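L-Ala-D/L-Glu epimerase, a muconate lactonizing enzyme (Klebsiella pneumoniae subsp. pneumoniae MGH 78578, PDB 3FCP) belongs to the enolase superfamily, pairing a capping N-terminal domain with a modified TIM barrel that holds a magnesium ion. Local coordinates at residues Gln9-Ile20 and Phe329-Val341. Residues are numbered along the deposited sequence; the frame is centred on the assembly and turned at random.
Sequences QIESWIVDVPTI and FGPLLLKDDIVSV
Two backbone hydrogen bonds flank Thr19 and Leu334 and define a single beta bridge. Lys335 N donates to Pro18 O at 2.9 Å, nearly straight at 168°, and Ile20 N donates to Leu333 O at 2.8 Å. The same two carbonyls also take CA-H...O contacts, the shorter running from Thr19 CA to Leu333 O (3.3 Å).

Apolar contacts extend the join to both sides of the bridge. Along strand 7-17, Val17 CG2 meets Leu334 CD2 at 3.7 Å, the two side chains crossing at a slant, while Val15 CG1 touches Ile338 CG2, also at 3.7 Å. Beyond the bridge, Ile20 CD1 comes within 4.3 Å of Leu333 CD2.

Other carbons pack on carbonyl oxygens. In Ile20, CG1 stands between backbone N and carbonyl carbon (chi1 59°), which lays CG1 and CG2 against Leu333 O. Of the Lys335 side chain, the aliphatic stem makes the contact, CG resting 3.3 Å from Thr19 O.

Asp336 OD1 is hydrogen-bonded to Tyr370 OH, and Tyr370 also touches Val15 and Pro18. Two main-chain hydrogen bonds and aliphatic packing thus join strand 7-17 and its following residues to the loop between helix 307-317 and strand 345-346, while Asp336 N and O are buried without a partner, Val17 CB lying against that O.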
loop_
_atom_site.group_PDB
_atom_site.type_symbol
_atom_site.label_atom_id
_atom_site.label_comp_id
_atom_site.label_asym_id
_atom_site.label_seq_id
_atom_site.Cartn_x
_atom_site.Cartn_y
_atom_site.Cartn_z
ATOM N N GLN A 9 22.419 39.945 -27.905
ATOM C CA GLN A 9 23.640 39.172 -27.816
ATOM C C GLN A 9 23.791 38.466 -26.477
ATOM O O GLN A 9 23.260 38.908 -25.456
ATOM C CB GLN A 9 24.857 40.072 -28.060
ATOM C CG GLN A 9 26.146 39.284 -28.210
ATOM C CD GLN A 9 26.100 38.324 -29.394
ATOM O OE1 GLN A 9 26.313 38.725 -30.544
ATOM N NE2 GLN A 9 25.799 37.054 -29.121
ATOM N N ILE A 10 24.517 37.356 -26.508
ATOM C CA ILE A 10 24.798 36.562 -25.327
ATOM C C ILE A 10 26.271 36.173 -25.398
ATOM O O ILE A 10 26.721 35.577 -26.376
ATOM C CB ILE A 10 23.918 35.277 -25.268
ATOM C CG1 ILE A 10 22.451 35.654 -25.048
ATOM C CG2 ILE A 10 24.392 34.372 -24.141
ATOM C CD1 ILE A 10 21.486 34.466 -25.043
ATOM N N GLU A 11 27.019 36.542 -24.368
ATOM C CA GLU A 11 28.442 36.234 -24.283
ATOM C C GLU A 11 28.627 35.367 -23.044
ATOM O O GLU A 11 27.814 35.420 -22.127
ATOM C CB GLU A 11 29.258 37.514 -24.087
ATOM C CG GLU A 11 29.137 38.567 -25.173
ATOM C CD GLU A 11 29.632 39.924 -24.693
ATOM O OE1 GLU A 11 28.845 40.655 -24.052
ATOM O OE2 GLU A 11 30.816 40.252 -24.940
ATOM N N SER A 12 29.688 34.570 -23.018
ATOM C CA SER A 12 29.978 33.742 -21.858
ATOM C C SER A 12 31.470 33.450 -21.822
ATOM O O SER A 12 32.130 33.385 -22.858
ATOM C CB SER A 12 29.167 32.436 -21.876
ATOM O OG SER A 12 29.570 31.566 -22.917
ATOM N N TRP A 13 31.996 33.295 -20.615
ATOM C CA TRP A 13 33.413 33.028 -20.417
ATOM C C TRP A 13 33.590 32.033 -19.289
ATOM O O TRP A 13 32.795 32.012 -18.345
ATOM C CB TRP A 13 34.146 34.297 -19.992
ATOM C CG TRP A 13 33.944 35.495 -20.861
ATOM C CD1 TRP A 13 34.748 35.913 -21.881
ATOM C CD2 TRP A 13 32.907 36.473 -20.735
ATOM N NE1 TRP A 13 34.280 37.102 -22.393
ATOM C CE2 TRP A 13 33.151 37.467 -21.707
ATOM C CE3 TRP A 13 31.797 36.609 -19.890
ATOM C CZ2 TRP A 13 32.324 38.588 -21.861
ATOM C CZ3 TRP A 13 30.973 37.726 -20.042
ATOM C CH2 TRP A 13 31.244 38.700 -21.021
ATOM N N ILE A 14 34.626 31.208 -19.389
ATOM C CA ILE A 14 34.933 30.283 -18.316
ATOM C C ILE A 14 35.991 31.067 -17.562
ATOM O O ILE A 14 37.011 31.449 -18.131
ATOM C CB ILE A 14 35.541 28.959 -18.816
ATOM C CG1 ILE A 14 34.492 28.157 -19.593
ATOM C CG2 ILE A 14 36.052 28.159 -17.627
ATOM C CD1 ILE A 14 34.981 26.802 -20.097
ATOM N N VAL A 15 35.730 31.330 -16.292
ATOM C CA VAL A 15 36.649 32.101 -15.474
ATOM C C VAL A 15 37.224 31.254 -14.355
ATOM O O VAL A 15 36.483 30.606 -13.621
ATOM C CB VAL A 15 35.930 33.312 -14.862
ATOM C CG1 VAL A 15 36.909 34.163 -14.093
ATOM C CG2 VAL A 15 35.272 34.125 -15.961
ATOM N N ASP A 16 38.549 31.251 -14.240
ATOM C CA ASP A 16 39.219 30.497 -13.190
ATOM C C ASP A 16 39.735 31.490 -12.164
ATOM O O ASP A 16 40.688 32.232 -12.421
ATOM C CB ASP A 16 40.378 29.672 -13.763
ATOM C CG ASP A 16 39.909 28.624 -14.750
ATOM O OD1 ASP A 16 38.912 27.936 -14.450
ATOM O OD2 ASP A 16 40.533 28.480 -15.819
ATOM N N VAL A 17 39.078 31.510 -11.010
ATOM C CA VAL A 17 39.436 32.412 -9.931
ATOM C C VAL A 17 40.109 31.638 -8.814
ATOM O O VAL A 17 39.720 30.510 -8.504
ATOM C CB VAL A 17 38.191 33.136 -9.370
ATOM C CG1 VAL A 17 37.602 34.044 -10.433
ATOM C CG2 VAL A 17 37.151 32.117 -8.920
ATOM N N PRO A 18 41.138 32.237 -8.194
ATOM C CA PRO A 18 41.878 31.602 -7.102
ATOM C C PRO A 18 41.080 31.496 -5.804
ATOM O O PRO A 18 40.311 32.394 -5.451
ATOM C CB PRO A 18 43.100 32.502 -6.959
ATOM C CG PRO A 18 42.533 33.849 -7.256
ATOM C CD PRO A 18 41.683 33.577 -8.481
ATOM N N THR A 19 41.275 30.387 -5.102
ATOM C CA THR A 19 40.605 30.139 -3.836
ATOM C C THR A 19 41.580 30.420 -2.691
ATOM O O THR A 19 42.792 30.498 -2.902
ATOM C CB THR A 19 40.165 28.678 -3.733
ATOM O OG1 THR A 19 41.326 27.838 -3.757
ATOM C CG2 THR A 19 39.255 28.311 -4.896
ATOM N N ILE A 20 41.048 30.566 -1.482
ATOM C CA ILE A 20 41.875 30.827 -0.309
ATOM C C ILE A 20 42.659 29.572 0.081
ATOM O O ILE A 20 42.203 28.445 -0.138
ATOM C CB ILE A 20 41.014 31.264 0.897
ATOM C CG1 ILE A 20 39.997 30.167 1.235
ATOM C CG2 ILE A 20 40.310 32.578 0.583
ATOM C CD1 ILE A 20 39.143 30.458 2.463
ATOM N N PHE A 329 28.101 30.901 1.316
ATOM C CA PHE A 329 29.424 31.404 1.691
ATOM C C PHE A 329 30.448 31.262 0.562
ATOM O O PHE A 329 31.641 31.533 0.753
ATOM C CB PHE A 329 29.919 30.654 2.935
ATOM C CG PHE A 329 30.016 29.161 2.749
ATOM C CD1 PHE A 329 31.057 28.603 2.014
ATOM C CD2 PHE A 329 29.054 28.316 3.297
ATOM C CE1 PHE A 329 31.141 27.228 1.823
ATOM C CE2 PHE A 329 29.128 26.934 3.113
ATOM C CZ PHE A 329 30.175 26.389 2.374
ATOM N N GLY A 330 29.974 30.841 -0.607
ATOM C CA GLY A 330 30.844 30.652 -1.757
ATOM C C GLY A 330 31.860 31.755 -2.017
ATOM O O GLY A 330 33.035 31.462 -2.239
ATOM N N PRO A 331 31.447 33.032 -2.002
ATOM C CA PRO A 331 32.381 34.139 -2.246
ATOM C C PRO A 331 33.517 34.216 -1.227
ATOM O O PRO A 331 34.616 34.660 -1.549
ATOM C CB PRO A 331 31.480 35.375 -2.183
ATOM C CG PRO A 331 30.152 34.853 -2.629
ATOM C CD PRO A 331 30.067 33.535 -1.892
ATOM N N LEU A 332 33.243 33.785 0.000
ATOM C CA LEU A 332 34.239 33.825 1.065
ATOM C C LEU A 332 35.381 32.829 0.892
ATOM O O LEU A 332 36.382 32.896 1.610
ATOM C CB LEU A 332 33.559 33.612 2.422
ATOM C CG LEU A 332 32.531 34.684 2.788
ATOM C CD1 LEU A 332 31.916 34.381 4.138
ATOM C CD2 LEU A 332 33.201 36.048 2.796
ATOM N N LEU A 333 35.240 31.909 -0.059
ATOM C CA LEU A 333 36.286 30.920 -0.309
ATOM C C LEU A 333 37.256 31.391 -1.391
ATOM O O LEU A 333 38.274 30.747 -1.642
ATOM C CB LEU A 333 35.676 29.591 -0.765
ATOM C CG LEU A 333 34.721 28.841 0.162
ATOM C CD1 LEU A 333 34.209 27.600 -0.558
ATOM C CD2 LEU A 333 35.428 28.468 1.458
ATOM N N LEU A 334 36.941 32.511 -2.028
ATOM C CA LEU A 334 37.774 33.026 -3.109
ATOM C C LEU A 334 38.676 34.179 -2.686
ATOM O O LEU A 334 38.310 34.987 -1.832
ATOM C CB LEU A 334 36.884 33.494 -4.263
ATOM C CG LEU A 334 35.769 32.552 -4.728
ATOM C CD1 LEU A 334 34.859 33.313 -5.674
ATOM C CD2 LEU A 334 36.346 31.314 -5.403
ATOM N N LYS A 335 39.858 34.253 -3.295
ATOM C CA LYS A 335 40.789 35.333 -2.998
ATOM C C LYS A 335 40.442 36.540 -3.866
ATOM O O LYS A 335 40.853 37.663 -3.579
ATOM C CB LYS A 335 42.229 34.890 -3.259
ATOM C CG LYS A 335 42.667 33.730 -2.384
ATOM C CD LYS A 335 44.129 33.854 -1.966
ATOM C CE LYS A 335 45.068 33.822 -3.162
ATOM N NZ LYS A 335 46.491 34.008 -2.750
ATOM N N ASP A 336 39.676 36.299 -4.928
ATOM C CA ASP A 336 39.253 37.363 -5.837
ATOM C C ASP A 336 38.022 36.886 -6.613
ATOM O O ASP A 336 37.774 35.687 -6.716
ATOM C CB ASP A 336 40.381 37.714 -6.817
ATOM C CG ASP A 336 40.330 39.169 -7.279
ATOM O OD1 ASP A 336 41.164 39.559 -8.126
ATOM O OD2 ASP A 336 39.466 39.930 -6.794
ATOM N N ASP A 337 37.257 37.827 -7.156
ATOM C CA ASP A 337 36.053 37.499 -7.916
ATOM C C ASP A 337 36.029 38.398 -9.156
ATOM O O ASP A 337 36.936 39.206 -9.356
ATOM C CB ASP A 337 34.807 37.766 -7.062
ATOM C CG ASP A 337 33.612 36.900 -7.466
ATOM O OD1 ASP A 337 33.460 36.579 -8.667
ATOM O OD2 ASP A 337 32.815 36.552 -6.570
ATOM N N ILE A 338 34.993 38.269 -9.979
ATOM C CA ILE A 338 34.895 39.087 -11.180
ATOM C C ILE A 338 33.888 40.236 -11.074
ATOM O O ILE A 338 33.480 40.798 -12.090
ATOM C CB ILE A 338 34.582 38.221 -12.438
ATOM C CG1 ILE A 338 33.478 37.200 -12.136
ATOM C CG2 ILE A 338 35.844 37.504 -12.907
ATOM C CD1 ILE A 338 32.100 37.802 -11.977
ATOM N N VAL A 339 33.490 40.584 -9.850
ATOM C CA VAL A 339 32.556 41.693 -9.643
ATOM C C VAL A 339 33.322 42.922 -9.147
ATOM O O VAL A 339 34.414 42.804 -8.592
ATOM C CB VAL A 339 31.439 41.354 -8.603
ATOM C CG1 VAL A 339 30.561 40.225 -9.126
ATOM C CG2 VAL A 339 32.055 40.976 -7.252
ATOM N N SER A 340 32.749 44.101 -9.347
ATOM C CA SER A 340 33.400 45.324 -8.907
ATOM C C SER A 340 33.316 45.467 -7.388
ATOM O O SER A 340 34.287 45.875 -6.746
ATOM C CB SER A 340 32.760 46.538 -9.587
ATOM O OG SER A 340 31.390 46.639 -9.257
ATOM N N VAL A 341 32.166 45.111 -6.819
ATOM C CA VAL A 341 31.949 45.204 -5.374
ATOM C C VAL A 341 31.326 43.920 -4.806
ATOM O O VAL A 341 30.238 43.507 -5.216
ATOM C CB VAL A 341 31.030 46.397 -5.032
ATOM C CG1 VAL A 341 30.805 46.474 -3.526
ATOM C CG2 VAL A 341 31.645 47.687 -5.549
#